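Local coordinates for protein carbon monoxide dehydrogenase (Thermococcus sp. AM4, PDB 6T7J) that probably catalyses the reversible oxidation of carbon monoxide to carbon dioxide, passing electrons along iron-sulfur clusters, although this form lacks nickel at its active-site cluster, at residues Glu142-Asp145 against Arg151-Ala154. Sequence-based numbering, arbitrary orientation.
Sequences EGKD and RELA
Lys144 and Glu152 make this contact by themselves, through a salt bridge in which one ammonium group sits across both oxygens of a carboxylate. NZ of Lys144 lies 3.1 Å from OE1 of Glu152 and also 3.1 Å from OE2 of Glu152, and each oxygen accepts with its syn lone pair, the one on the side of its twin. The fork is therefore even, with NZ in front of the carboxylate's open end. A third hydrogen bond, to the carbonyl oxygen of Ser140, ties the same ammonium group to its own loop.

The aliphatic part adds a little contact: CD of Lys144 comes within 3.3 Å of OE1 of Glu152. The lysine chain is stretched out beyond CG (chi2 174°), which carries NZ across to the helix although the CA atoms of Lys144 and Glu152 are 10.5 Å apart. The two side chains meet at about a right angle.

Around the bridge, OE1 of Glu152 also lies close to the carboxylate of Glu148, one turn earlier, so the lysine probably eases a crowding of negative charge. A glutamine in place of Glu152 would probably leave the ammonium of Lys144 without its opposite charge and weaken the tie between loop and helix.

Asp145 takes the N-cap position of helix 146-162, so the bridge reaches from just before the cap to the second turn of the same helix. On that helix, Leu153 packs against Leu130 and Leu133 of helix 127-136, and Leu153 and Ala154 meet Phe111 of helix 81-115, while the bridge stays at the surface.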
# COMPACT_ATOMS: atom_id res chain seq x y z
N GLU A 142 11.49 -33.36 -18.68
CA GLU A 142 11.81 -34.76 -18.91
C GLU A 142 13.03 -35.18 -18.10
O GLU A 142 13.98 -34.40 -17.91
CB GLU A 142 12.03 -35.03 -20.40
CG GLU A 142 13.22 -34.33 -21.03
CD GLU A 142 13.52 -34.87 -22.42
OE1 GLU A 142 13.77 -36.08 -22.55
OE2 GLU A 142 13.47 -34.07 -23.38
N GLY A 143 13.00 -36.42 -17.61
CA GLY A 143 14.05 -36.95 -16.77
C GLY A 143 13.97 -36.55 -15.31
O GLY A 143 14.85 -36.94 -14.53
N LYS A 144 12.94 -35.80 -14.91
CA LYS A 144 12.84 -35.27 -13.56
C LYS A 144 11.64 -35.85 -12.84
O LYS A 144 10.59 -36.13 -13.44
CB LYS A 144 12.74 -33.74 -13.58
CG LYS A 144 13.96 -33.05 -14.14
CD LYS A 144 13.74 -31.55 -14.25
CE LYS A 144 14.96 -30.85 -14.82
NZ LYS A 144 14.71 -29.41 -15.06
N ASP A 145 11.80 -36.03 -11.53
CA ASP A 145 10.69 -36.42 -10.67
C ASP A 145 9.66 -35.30 -10.60
O ASP A 145 9.95 -34.14 -10.89
CB ASP A 145 11.21 -36.77 -9.27
CG ASP A 145 10.16 -37.42 -8.40
OD1 ASP A 145 9.32 -38.18 -8.95
OD2 ASP A 145 10.16 -37.18 -7.18
N ARG A 151 9.75 -28.22 -7.34
CA ARG A 151 10.71 -27.37 -6.64
C ARG A 151 11.18 -26.23 -7.53
O ARG A 151 11.20 -25.06 -7.12
CB ARG A 151 11.90 -28.20 -6.16
CG ARG A 151 11.73 -28.80 -4.77
CD ARG A 151 13.08 -29.18 -4.16
NE ARG A 151 13.75 -30.24 -4.91
CZ ARG A 151 13.52 -31.54 -4.76
NH1 ARG A 151 14.19 -32.43 -5.49
NH2 ARG A 151 12.62 -31.96 -3.88
N GLU A 152 11.59 -26.55 -8.76
CA GLU A 152 12.04 -25.50 -9.68
C GLU A 152 10.92 -24.51 -9.98
O GLU A 152 11.12 -23.28 -9.98
CB GLU A 152 12.58 -26.13 -10.96
CG GLU A 152 13.59 -27.24 -10.73
CD GLU A 152 14.05 -27.90 -12.01
OE1 GLU A 152 14.06 -29.15 -12.07
OE2 GLU A 152 14.40 -27.18 -12.96
N LEU A 153 9.71 -25.03 -10.24
CA LEU A 153 8.57 -24.16 -10.48
C LEU A 153 8.32 -23.26 -9.28
O LEU A 153 8.07 -22.06 -9.44
CB LEU A 153 7.33 -24.99 -10.79
CG LEU A 153 6.07 -24.14 -11.02
CD1 LEU A 153 6.24 -23.32 -12.28
CD2 LEU A 153 4.82 -25.00 -11.08
N ALA A 154 8.37 -23.81 -8.07
CA ALA A 154 8.15 -23.01 -6.88
C ALA A 154 9.20 -21.92 -6.76
O ALA A 154 8.89 -20.80 -6.35
CB ALA A 154 8.14 -23.90 -5.64